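Local coordinates for protein glutathione reductase (Bartonella henselae, PDB 3O0H) that probably catalyses the NADPH-dependent reduction of glutathione disulfide to glutathione, using a bound FAD and a redox-active disulfide, at residues F30-G35 / A136-E141; H142-S147 / E156-A161; E296-K301 / S319-V324. All blocks are in the same frame, centred on the assembly; numbering follows the deposited sequence. Where two conformers were deposited one is given.

Contact 1 of 3, residues F30-G35 / A136-E141; sequences FVIGSG and AVFVDE. With FAD (flavin-adenine dinucleotide), chain H.
The adenine end of the FAD site is built here, where Ile32, at the close of the first strand of the dinucleotide-binding fold, packs against Phe138 of the three-stranded antiparallel sheet. CD1 of Ile32 lies 3.5 Å from Phe138 CE1, the two side chains meeting at a slant. Two residues earlier on the same strand, the ring of Phe30 brings CE1 to within 3.8 Å of Ala136 CB. The strands 30-32 and 136-138 run nearly crosswise, at 107°, and meet mainly through apolar side chains. The isoleucine divides its branches: CG1, beside the backbone N (chi1 -51°), carries CD1 to the phenylalanine, while CG2 presses on the adenine, 3.6 Å from FAD C6A. Beyond Ile32 the chain enters the glycine-rich turn of a GxGxxG pattern, as in Rossmann-type FAD domains; Gly33 CA comes within 3.2 Å of the ribose O4B, and the cofactor leaves no room for a side chain at Gly33 or Gly35. Ala136 reads the adenine edge through its backbone: its N donates to FAD N1A (3.1 Å, 167°), and its O accepts from FAD N6A at 2.9 Å. Leu144 of the neighbouring strand packs on Phe30, Ile32 and Phe138 alike.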
loop_
_atom_site.group_PDB
_atom_site.type_symbol
_atom_site.label_atom_id
_atom_site.label_comp_id
_atom_site.label_asym_id
_atom_site.label_seq_id
_atom_site.Cartn_x
_atom_site.Cartn_y
_atom_site.Cartn_z
ATOM N N PHE B 30 9.421 3.936 38.767
ATOM C CA PHE B 30 8.321 4.908 38.659
ATOM C C PHE B 30 8.447 5.576 37.310
ATOM O O PHE B 30 9.463 6.241 37.013
ATOM C CB PHE B 30 8.393 5.967 39.761
ATOM C CG PHE B 30 7.157 6.805 39.914
ATOM C CD1 PHE B 30 6.846 7.782 38.985
ATOM C CD2 PHE B 30 6.314 6.636 41.021
ATOM C CE1 PHE B 30 5.715 8.621 39.148
ATOM C CE2 PHE B 30 5.206 7.412 41.181
ATOM C CZ PHE B 30 4.891 8.437 40.232
ATOM N N VAL B 31 7.378 5.469 36.528
ATOM C CA VAL B 31 7.349 6.049 35.177
ATOM C C VAL B 31 6.477 7.300 35.197
ATOM O O VAL B 31 5.332 7.244 35.645
ATOM C CB VAL B 31 6.859 5.049 34.156
ATOM C CG1 VAL B 31 6.829 5.668 32.710
ATOM C CG2 VAL B 31 7.744 3.796 34.195
ATOM N N ILE B 32 7.023 8.411 34.681
ATOM C CA ILE B 32 6.295 9.679 34.619
ATOM C C ILE B 32 5.756 9.877 33.225
ATOM O O ILE B 32 6.501 10.200 32.327
ATOM C CB ILE B 32 7.161 10.914 35.030
ATOM C CG1 ILE B 32 7.848 10.658 36.375
ATOM C CG2 ILE B 32 6.276 12.210 35.114
ATOM C CD1 ILE B 32 8.983 11.733 36.789
ATOM N N GLY B 33 4.447 9.642 33.066
ATOM C CA GLY B 33 3.738 9.815 31.792
ATOM C C GLY B 33 3.428 8.446 31.170
ATOM O O GLY B 33 4.284 7.613 31.064
ATOM N N SER B 34 2.164 8.225 30.828
ATOM C CA SER B 34 1.696 6.987 30.261
ATOM C C SER B 34 1.392 7.139 28.782
ATOM O O SER B 34 0.357 6.686 28.325
ATOM C CB SER B 34 0.466 6.489 31.018
ATOM O OG SER B 34 0.202 5.124 30.723
ATOM N N GLY B 35 2.288 7.771 28.024
ATOM C CA GLY B 35 2.102 7.851 26.578
ATOM C C GLY B 35 2.798 6.711 25.855
ATOM O O GLY B 35 3.062 5.660 26.435
ATOM N N ALA B 136 2.871 13.901 38.426
ATOM C CA ALA B 136 3.966 13.654 39.373
ATOM C C ALA B 136 5.099 14.619 39.021
ATOM O O ALA B 136 5.414 14.818 37.851
ATOM C CB ALA B 136 4.480 12.234 39.250
ATOM N N VAL B 137 5.737 15.144 40.062
ATOM C CA VAL B 137 6.912 15.995 39.970
ATOM C C VAL B 137 7.987 15.470 40.913
ATOM O O VAL B 137 7.688 14.824 41.918
ATOM C CB VAL B 137 6.589 17.468 40.291
ATOM C CG1 VAL B 137 5.396 17.947 39.477
ATOM C CG2 VAL B 137 6.318 17.706 41.783
ATOM N N PHE B 138 9.246 15.759 40.608
ATOM C CA PHE B 138 10.348 15.361 41.505
ATOM C C PHE B 138 10.380 16.237 42.739
ATOM O O PHE B 138 10.212 17.459 42.663
ATOM C CB PHE B 138 11.719 15.465 40.823
ATOM C CG PHE B 138 11.957 14.450 39.724
ATOM C CD1 PHE B 138 11.566 14.704 38.430
ATOM C CD2 PHE B 138 12.632 13.271 39.988
ATOM C CE1 PHE B 138 11.809 13.771 37.416
ATOM C CE2 PHE B 138 12.896 12.353 39.002
ATOM C CZ PHE B 138 12.493 12.602 37.715
ATOM N N VAL B 139 10.627 15.590 43.877
ATOM C CA VAL B 139 10.956 16.247 45.127
ATOM C C VAL B 139 12.488 16.215 45.349
ATOM O O VAL B 139 13.068 17.161 45.836
ATOM C CB VAL B 139 10.300 15.486 46.310
ATOM C CG1 VAL B 139 10.861 15.974 47.649
ATOM C CG2 VAL B 139 8.806 15.652 46.253
ATOM N N ASP B 140 13.083 15.081 45.028
ATOM C CA ASP B 140 14.522 14.844 45.032
ATOM C C ASP B 140 14.851 13.686 44.052
ATOM O O ASP B 140 14.016 13.290 43.270
ATOM C CB ASP B 140 15.063 14.587 46.445
ATOM C CG ASP B 140 14.630 13.267 47.041
ATOM O OD1 ASP B 140 14.143 12.371 46.324
ATOM O OD2 ASP B 140 14.772 13.143 48.294
ATOM N N GLU B 141 16.099 13.227 44.069
ATOM C CA GLU B 141 16.546 12.212 43.138
ATOM C C GLU B 141 15.754 10.884 43.123
ATOM O O GLU B 141 15.718 10.221 42.074
ATOM C CB GLU B 141 18.026 11.958 43.372
ATOM C CG GLU B 141 18.875 13.170 43.134
ATOM C CD GLU B 141 19.172 14.071 44.352
ATOM O OE1 GLU B 141 18.425 14.105 45.382
ATOM O OE2 GLU B 141 20.193 14.773 44.228
HETATM P PA FAD H . 3.251 11.236 24.976
HETATM O O1A FAD H . 2.919 12.647 24.599
HETATM O O2A FAD H . 2.538 10.193 24.159
HETATM O O5B FAD H . 2.992 10.936 26.524
HETATM C C5B FAD H . 3.362 11.806 27.573
HETATM C C4B FAD H . 2.322 11.601 28.655
HETATM O O4B FAD H . 2.758 12.140 29.893
HETATM C C3B FAD H . 0.977 12.252 28.352
HETATM O O3B FAD H . -0.077 11.294 28.494
HETATM C C2B FAD H . 0.845 13.351 29.390
HETATM O O2B FAD H . -0.494 13.515 29.790
HETATM C C1B FAD H . 1.652 12.846 30.537
HETATM N N9A FAD H . 2.402 13.763 31.411
HETATM C C8A FAD H . 3.254 14.762 31.045
HETATM N N7A FAD H . 3.836 15.248 32.152
HETATM C C5A FAD H . 3.350 14.543 33.217
HETATM C C6A FAD H . 3.641 14.549 34.555
HETATM N N6A FAD H . 4.512 15.408 35.106
HETATM N N1A FAD H . 2.989 13.668 35.384
HETATM C C2A FAD H . 2.096 12.769 34.851
HETATM N N3A FAD H . 1.830 12.735 33.522
HETATM C C4A FAD H . 2.497 13.591 32.735
HETATM N N1 FAD H . 3.482 10.598 15.618
HETATM C C2 FAD H . 3.553 9.605 14.662
HETATM O O2 FAD H . 4.438 8.712 14.679
HETATM N N3 FAD H . 2.643 9.579 13.681
HETATM C C4 FAD H . 1.602 10.489 13.598
HETATM O O4 FAD H . 0.792 10.345 12.674
HETATM C C4X FAD H . 1.522 11.497 14.560
HETATM N N5 FAD H . 0.510 12.418 14.549
HETATM C C5X FAD H . 0.463 13.373 15.564
HETATM C C6 FAD H . -0.559 14.306 15.523
HETATM C C7 FAD H . -0.668 15.274 16.512
HETATM C C7M FAD H . -1.816 16.265 16.430
HETATM C C8 FAD H . 0.247 15.303 17.547
HETATM C C8M FAD H . 0.174 16.373 18.616
HETATM C C9 FAD H . 1.291 14.387 17.579
HETATM C C9A FAD H . 1.403 13.417 16.576
HETATM N N10 FAD H . 2.417 12.476 16.569
HETATM C C10 FAD H . 2.463 11.517 15.589
HETATM C "C1'" FAD H . 3.474 12.451 17.602
HETATM C "C2'" FAD H . 3.227 11.461 18.712
HETATM O "O2'" FAD H . 2.021 11.809 19.366
HETATM C "C3'" FAD H . 4.382 11.544 19.676
HETATM O "O3'" FAD H . 5.646 11.480 19.041
HETATM C "C4'" FAD H . 4.230 10.506 20.767
HETATM O "O4'" FAD H . 2.960 10.691 21.396
HETATM C "C5'" FAD H . 5.324 10.657 21.816
HETATM O "O5'" FAD H . 5.211 9.622 22.817
HETATM P P FAD H . 5.753 9.995 24.281
HETATM O O1P FAD H . 5.724 8.764 25.159
HETATM O O2P FAD H . 7.118 10.637 24.167
HETATM O O3P FAD H . 4.850 11.157 24.870
#

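Contact 2 of 3, residues H142-S147 / E156-A161; sequences HTLELS and EKILIA. With FAD (flavin-adenine dinucleotide), chain H.
Between the parallel sheet of the FAD-binding domain and the three-stranded antiparallel sheet lies an apolar layer, to which Leu144 and Ile158 contribute one side chain from each sheet. They reach toward each other tip to tip, Leu144 CD2 standing 3.9 Å from Ile158 CD1. In both, the longer arm leaves beside the backbone N (Leu144 CG, Ile158 CG1); for Ile158 (chi1 -63°) this sends CG1 and its methyl out toward strand 143-146, and the same CD1 also rests 4.1 Å from His142 CA. Phe138 and Ile32 also pack on Ile158.

At the outer end of the contact, the His142 ring turns an edge to the backbone of Glu156. CE1 approaches Glu156 O at 3.2 Å, with the oxygen near the ring plane, whereas ND1, 3.5 Å from the same oxygen, is too poorly angled to bond to it. ND1 instead hydrogen-bonds to the carbonyl O of Ala155, one residue earlier, which fixes the rotation of the imidazole. Ring stacking with His320 and Phe25 holds it further, and Asp140 OD1 accepts from the His142 backbone N. The Glu156 side chain starts away from the histidine, so its contribution is made by the main chain, at the corner where the polypeptide leaves strand 152-155 for strand 158-160. At the other end of that strand, Ala161 O lies 3.3 Å from FAD C5B. An antiparallel meander laid over a parallel sheet, from which the chain returns as a strand of that sheet ending at the cofactor, is the arrangement of the FAD domain in the glutathione reductase family.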
loop_
_atom_site.group_PDB
_atom_site.type_symbol
_atom_site.label_atom_id
_atom_site.label_comp_id
_atom_site.label_asym_id
_atom_site.label_seq_id
_atom_site.Cartn_x
_atom_site.Cartn_y
_atom_site.Cartn_z
ATOM N N HIS B 142 15.127 10.509 44.233
ATOM C CA HIS B 142 14.384 9.251 44.349
ATOM C C HIS B 142 12.918 9.402 44.750
ATOM O O HIS B 142 12.218 8.397 44.950
ATOM C CB HIS B 142 15.072 8.381 45.393
ATOM C CG HIS B 142 16.287 7.702 44.874
ATOM N ND1 HIS B 142 16.218 6.640 43.993
ATOM C CD2 HIS B 142 17.603 7.926 45.107
ATOM C CE1 HIS B 142 17.443 6.252 43.696
ATOM N NE2 HIS B 142 18.299 6.998 44.374
ATOM N N THR B 143 12.415 10.626 44.799
ATOM C CA THR B 143 11.095 10.850 45.361
ATOM C C THR B 143 10.254 11.736 44.461
ATOM O O THR B 143 10.705 12.801 44.027
ATOM C CB THR B 143 11.190 11.519 46.755
ATOM O OG1 THR B 143 12.192 10.852 47.538
ATOM C CG2 THR B 143 9.839 11.478 47.476
ATOM N N LEU B 144 9.024 11.286 44.203
ATOM C CA LEU B 144 8.073 12.051 43.447
ATOM C C LEU B 144 6.941 12.481 44.346
ATOM O O LEU B 144 6.625 11.778 45.324
ATOM C CB LEU B 144 7.490 11.220 42.330
ATOM C CG LEU B 144 8.431 10.659 41.273
ATOM C CD1 LEU B 144 9.439 11.729 40.805
ATOM C CD2 LEU B 144 9.119 9.311 41.737
ATOM N N GLU B 145 6.326 13.609 43.996
ATOM C CA GLU B 145 5.123 14.059 44.636
ATOM C C GLU B 145 3.969 14.077 43.654
ATOM O O GLU B 145 4.123 14.503 42.505
ATOM C CB GLU B 145 5.338 15.431 45.260
ATOM C CG GLU B 145 4.131 15.919 46.065
ATOM C CD GLU B 145 4.384 17.224 46.839
ATOM O OE1 GLU B 145 3.558 18.117 46.742
ATOM O OE2 GLU B 145 5.367 17.339 47.587
ATOM N N LEU B 146 2.827 13.544 44.091
ATOM C CA LEU B 146 1.623 13.523 43.275
ATOM C C LEU B 146 0.904 14.835 43.530
ATOM O O LEU B 146 0.513 15.134 44.663
ATOM C CB LEU B 146 0.725 12.305 43.606
ATOM C CG LEU B 146 1.378 10.935 43.425
ATOM C CD1 LEU B 146 0.407 9.823 43.820
ATOM C CD2 LEU B 146 1.860 10.726 42.020
ATOM N N SER B 147 0.761 15.646 42.483
ATOM C CA SER B 147 0.069 16.934 42.576
ATOM C C SER B 147 -1.321 16.900 43.203
ATOM O O SER B 147 -1.638 17.758 43.982
ATOM C CB SER B 147 0.012 17.627 41.197
ATOM O OG SER B 147 1.343 17.772 40.673
ATOM N N GLU B 156 13.406 3.389 43.114
ATOM C CA GLU B 156 14.796 3.124 42.866
ATOM C C GLU B 156 15.237 3.698 41.555
ATOM O O GLU B 156 16.318 4.251 41.487
ATOM C CB GLU B 156 15.081 1.609 42.857
ATOM C CG GLU B 156 16.559 1.279 42.710
ATOM C CD GLU B 156 16.860 -0.205 42.979
ATOM O OE1 GLU B 156 15.911 -1.038 43.122
ATOM O OE2 GLU B 156 18.067 -0.536 43.064
ATOM N N LYS B 157 14.435 3.463 40.521
ATOM C CA LYS B 157 14.680 3.910 39.165
ATOM C C LYS B 157 13.508 4.782 38.774
ATOM O O LYS B 157 12.381 4.515 39.163
ATOM C CB LYS B 157 14.790 2.749 38.191
ATOM C CG LYS B 157 16.033 1.890 38.352
ATOM C CD LYS B 157 16.000 0.681 37.381
ATOM C CE LYS B 157 17.207 -0.235 37.508
ATOM N NZ LYS B 157 17.516 -0.659 38.867
ATOM N N ILE B 158 13.787 5.839 38.037
ATOM C CA ILE B 158 12.718 6.735 37.535
ATOM C C ILE B 158 12.873 6.945 36.027
ATOM O O ILE B 158 13.992 7.222 35.561
ATOM C CB ILE B 158 12.691 8.087 38.298
ATOM C CG1 ILE B 158 12.373 7.880 39.787
ATOM C CG2 ILE B 158 11.642 9.031 37.740
ATOM C CD1 ILE B 158 12.807 9.006 40.603
ATOM N N LEU B 159 11.746 6.820 35.297
ATOM C CA LEU B 159 11.698 7.020 33.850
ATOM C C LEU B 159 10.860 8.251 33.515
ATOM O O LEU B 159 9.682 8.313 33.841
ATOM C CB LEU B 159 11.099 5.797 33.125
ATOM C CG LEU B 159 10.997 5.934 31.608
ATOM C CD1 LEU B 159 12.439 6.150 30.992
ATOM C CD2 LEU B 159 10.296 4.735 30.982
ATOM N N ILE B 160 11.500 9.216 32.876
ATOM C CA ILE B 160 10.856 10.443 32.443
ATOM C C ILE B 160 10.317 10.161 31.037
ATOM O O ILE B 160 11.085 9.924 30.101
ATOM C CB ILE B 160 11.819 11.629 32.368
ATOM C CG1 ILE B 160 12.509 11.862 33.729
ATOM C CG2 ILE B 160 11.059 12.888 31.855
ATOM C CD1 ILE B 160 13.898 12.689 33.619
ATOM N N ALA B 161 8.995 10.189 30.917
ATOM C CA ALA B 161 8.288 9.902 29.645
ATOM C C ALA B 161 7.111 10.919 29.445
ATOM O O ALA B 161 5.980 10.549 29.100
ATOM C CB ALA B 161 7.792 8.427 29.628
HETATM P PA FAD H . 3.251 11.236 24.976
HETATM O O1A FAD H . 2.919 12.647 24.599
HETATM O O2A FAD H . 2.538 10.193 24.159
HETATM O O5B FAD H . 2.992 10.936 26.524
HETATM C C5B FAD H . 3.362 11.806 27.573
HETATM C C4B FAD H . 2.322 11.601 28.655
HETATM O O4B FAD H . 2.758 12.140 29.893
HETATM C C3B FAD H . 0.977 12.252 28.352
HETATM O O3B FAD H . -0.077 11.294 28.494
HETATM C C2B FAD H . 0.845 13.351 29.390
HETATM O O2B FAD H . -0.494 13.515 29.790
HETATM C C1B FAD H . 1.652 12.846 30.537
HETATM N N9A FAD H . 2.402 13.763 31.411
HETATM C C8A FAD H . 3.254 14.762 31.045
HETATM N N7A FAD H . 3.836 15.248 32.152
HETATM C C5A FAD H . 3.350 14.543 33.217
HETATM C C6A FAD H . 3.641 14.549 34.555
HETATM N N6A FAD H . 4.512 15.408 35.106
HETATM N N1A FAD H . 2.989 13.668 35.384
HETATM C C2A FAD H . 2.096 12.769 34.851
HETATM N N3A FAD H . 1.830 12.735 33.522
HETATM C C4A FAD H . 2.497 13.591 32.735
HETATM N N1 FAD H . 3.482 10.598 15.618
HETATM C C2 FAD H . 3.553 9.605 14.662
HETATM O O2 FAD H . 4.438 8.712 14.679
HETATM N N3 FAD H . 2.643 9.579 13.681
HETATM C C4 FAD H . 1.602 10.489 13.598
HETATM O O4 FAD H . 0.792 10.345 12.674
HETATM C C4X FAD H . 1.522 11.497 14.560
HETATM N N5 FAD H . 0.510 12.418 14.549
HETATM C C5X FAD H . 0.463 13.373 15.564
HETATM C C6 FAD H . -0.559 14.306 15.523
HETATM C C7 FAD H . -0.668 15.274 16.512
HETATM C C7M FAD H . -1.816 16.265 16.430
HETATM C C8 FAD H . 0.247 15.303 17.547
HETATM C C8M FAD H . 0.174 16.373 18.616
HETATM C C9 FAD H . 1.291 14.387 17.579
HETATM C C9A FAD H . 1.403 13.417 16.576
HETATM N N10 FAD H . 2.417 12.476 16.569
HETATM C C10 FAD H . 2.463 11.517 15.589
HETATM C "C1'" FAD H . 3.474 12.451 17.602
HETATM C "C2'" FAD H . 3.227 11.461 18.712
HETATM O "O2'" FAD H . 2.021 11.809 19.366
HETATM C "C3'" FAD H . 4.382 11.544 19.676
HETATM O "O3'" FAD H . 5.646 11.480 19.041
HETATM C "C4'" FAD H . 4.230 10.506 20.767
HETATM O "O4'" FAD H . 2.960 10.691 21.396
HETATM C "C5'" FAD H . 5.324 10.657 21.816
HETATM O "O5'" FAD H . 5.211 9.622 22.817
HETATM P P FAD H . 5.753 9.995 24.281
HETATM O O1P FAD H . 5.724 8.764 25.159
HETATM O O2P FAD H . 7.118 10.637 24.167
HETATM O O3P FAD H . 4.850 11.157 24.870
#

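Contact 3 of 3, residues E296-K301 / S319-V324; sequences ERAGVK and SHIWAV
Ile321 CD1 is the meeting point of two small side chains, lying 3.7 Å from Val300 CG2 and 3.8 Å from Ala298 CB. Val300 and Ile321 pack at an angle to one another, with Val300 CG2 also reaching Ile321 CG2 at 3.9 Å. The long branch of the isoleucine is extended (chi2 176°), which carries its end methyl to both partners. Phe138 also touches Ala298 and Ile321, and Ile160 of the adjacent strand lies against Ile321.

Next to this cluster, Ile321 CG1 sits 3.5 Å above one face of the His320 ring, off-centre toward its rim. That ring is kept in place by a hydrogen bond from NE2 to Glu141 O. On the other segment, Gly299 leaves the short helix with positive phi (76°), turning the chain between Ala298 and Val300. Asn317 clasps the turn with its amide: ND2 bonds to Gly299 O, and OD1 accepts from Lys301 N. Strand 321-323 is one edge strand of the five-stranded parallel sheet, and the short helix 295-298 with its turn packs beside this strand of the FAD-binding domain, which has a Rossmann-type fold.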
loop_
_atom_site.group_PDB
_atom_site.type_symbol
_atom_site.label_atom_id
_atom_site.label_comp_id
_atom_site.label_asym_id
_atom_site.label_seq_id
_atom_site.Cartn_x
_atom_site.Cartn_y
_atom_site.Cartn_z
ATOM N N GLU B 296 15.255 20.039 38.193
ATOM C CA GLU B 296 16.318 20.732 38.916
ATOM C C GLU B 296 16.502 20.216 40.359
ATOM O O GLU B 296 17.556 20.312 40.916
ATOM C CB GLU B 296 16.102 22.251 38.892
ATOM C CG GLU B 296 14.865 22.722 39.640
ATOM C CD GLU B 296 13.544 22.516 38.917
ATOM O OE1 GLU B 296 13.439 21.912 37.817
ATOM O OE2 GLU B 296 12.557 22.999 39.475
ATOM N N ARG B 297 15.462 19.639 40.930
ATOM C CA ARG B 297 15.587 18.952 42.214
ATOM C C ARG B 297 16.322 17.626 42.093
ATOM O O ARG B 297 17.048 17.237 42.995
ATOM C CB ARG B 297 14.207 18.727 42.793
ATOM C CG ARG B 297 13.682 19.981 43.510
ATOM C CD ARG B 297 12.199 19.864 43.604
ATOM N NE ARG B 297 11.505 20.930 44.336
ATOM C CZ ARG B 297 11.021 20.838 45.570
ATOM N NH1 ARG B 297 11.227 19.778 46.344
ATOM N NH2 ARG B 297 10.351 21.847 46.048
ATOM N N ALA B 298 16.159 16.949 40.960
ATOM C CA ALA B 298 16.834 15.662 40.734
ATOM C C ALA B 298 18.220 15.829 40.192
ATOM O O ALA B 298 18.991 14.857 40.133
ATOM C CB ALA B 298 16.029 14.808 39.804
ATOM N N GLY B 299 18.567 17.031 39.752
ATOM C CA GLY B 299 19.865 17.244 39.109
ATOM C C GLY B 299 19.971 16.745 37.665
ATOM O O GLY B 299 21.088 16.572 37.142
ATOM N N VAL B 300 18.823 16.586 36.998
ATOM C CA VAL B 300 18.781 16.050 35.624
ATOM C C VAL B 300 19.052 17.150 34.626
ATOM O O VAL B 300 18.392 18.191 34.643
ATOM C CB VAL B 300 17.450 15.360 35.318
ATOM C CG1 VAL B 300 17.264 15.126 33.778
ATOM C CG2 VAL B 300 17.314 14.033 36.147
ATOM N N LYS B 301 20.005 16.917 33.747
ATOM C CA LYS B 301 20.413 17.929 32.775
ATOM C C LYS B 301 19.405 18.063 31.610
ATOM O O LYS B 301 18.962 17.075 31.008
ATOM C CB LYS B 301 21.832 17.625 32.277
ATOM C CG LYS B 301 22.272 18.346 31.002
ATOM C CD LYS B 301 23.024 19.588 31.283
ATOM C CE LYS B 301 23.280 20.401 30.018
ATOM N NZ LYS B 301 23.755 21.740 30.422
ATOM N N SER B 319 22.395 8.403 37.306
ATOM C CA SER B 319 22.532 7.022 36.845
ATOM C C SER B 319 21.263 6.144 37.016
ATOM O O SER B 319 21.142 5.169 36.331
ATOM C CB SER B 319 23.772 6.358 37.483
ATOM O OG SER B 319 23.570 6.153 38.895
ATOM N N HIS B 320 20.350 6.507 37.908
ATOM C CA HIS B 320 19.049 5.786 38.104
ATOM C C HIS B 320 17.840 6.503 37.483
ATOM O O HIS B 320 16.680 6.115 37.714
ATOM C CB HIS B 320 18.795 5.553 39.602
ATOM C CG HIS B 320 18.534 6.807 40.358
ATOM N ND1 HIS B 320 19.558 7.605 40.830
ATOM C CD2 HIS B 320 17.370 7.427 40.692
ATOM C CE1 HIS B 320 19.028 8.661 41.432
ATOM N NE2 HIS B 320 17.709 8.584 41.346
ATOM N N ILE B 321 18.106 7.533 36.674
ATOM C CA ILE B 321 17.054 8.267 35.977
ATOM C C ILE B 321 17.271 8.155 34.455
ATOM O O ILE B 321 18.378 8.443 33.943
ATOM C CB ILE B 321 16.957 9.732 36.435
ATOM C CG1 ILE B 321 16.820 9.814 37.959
ATOM C CG2 ILE B 321 15.738 10.436 35.797
ATOM C CD1 ILE B 321 16.815 11.268 38.547
ATOM N N TRP B 322 16.227 7.688 33.759
ATOM C CA TRP B 322 16.269 7.471 32.312
ATOM C C TRP B 322 15.173 8.314 31.715
ATOM O O TRP B 322 14.362 8.856 32.455
ATOM C CB TRP B 322 16.038 5.991 31.978
ATOM C CG TRP B 322 17.211 5.008 32.230
ATOM C CD1 TRP B 322 18.074 4.499 31.278
ATOM C CD2 TRP B 322 17.555 4.370 33.451
ATOM N NE1 TRP B 322 18.934 3.626 31.842
ATOM C CE2 TRP B 322 18.654 3.517 33.180
ATOM C CE3 TRP B 322 17.045 4.426 34.745
ATOM C CZ2 TRP B 322 19.260 2.734 34.153
ATOM C CZ3 TRP B 322 17.639 3.651 35.718
ATOM C CH2 TRP B 322 18.751 2.813 35.427
ATOM N N ALA B 323 15.143 8.454 30.384
ATOM C CA ALA B 323 14.062 9.213 29.700
ATOM C C ALA B 323 13.902 8.635 28.299
ATOM O O ALA B 323 14.893 8.181 27.707
ATOM C CB ALA B 323 14.373 10.729 29.612
ATOM N N VAL B 324 12.675 8.652 27.775
ATOM C CA VAL B 324 12.343 8.093 26.469
ATOM C C VAL B 324 11.363 9.044 25.788
ATOM O O VAL B 324 10.607 9.761 26.473
ATOM C CB VAL B 324 11.705 6.678 26.610
ATOM C CG1 VAL B 324 12.742 5.696 27.137
ATOM C CG2 VAL B 324 10.467 6.684 27.543
#

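How the contacts relate
All three contacts gather around the parallel sheet of the FAD domain: strands 27-32, 158-160 and 321-323 are successive neighbours in it, and each contact uses one. Contacts 1 and 2 nearly coincide, their centres about 3 Å apart, and are stitched by Val137 O to Glu145 N and Ile32 N to Leu159 O, both at 2.8 Å. Contact 3 is centred about 9 Å from contact 2, the two sharing a bond between Ile158 O and Trp322 N at 2.9 Å, and about 10 Å from contact 1, tied by Val139 O to Arg297 NH1 at 3.2 Å. Contacts 1 and 2 touch FAD directly; the side chain of Ile321 is about 12 Å from a bound FAD.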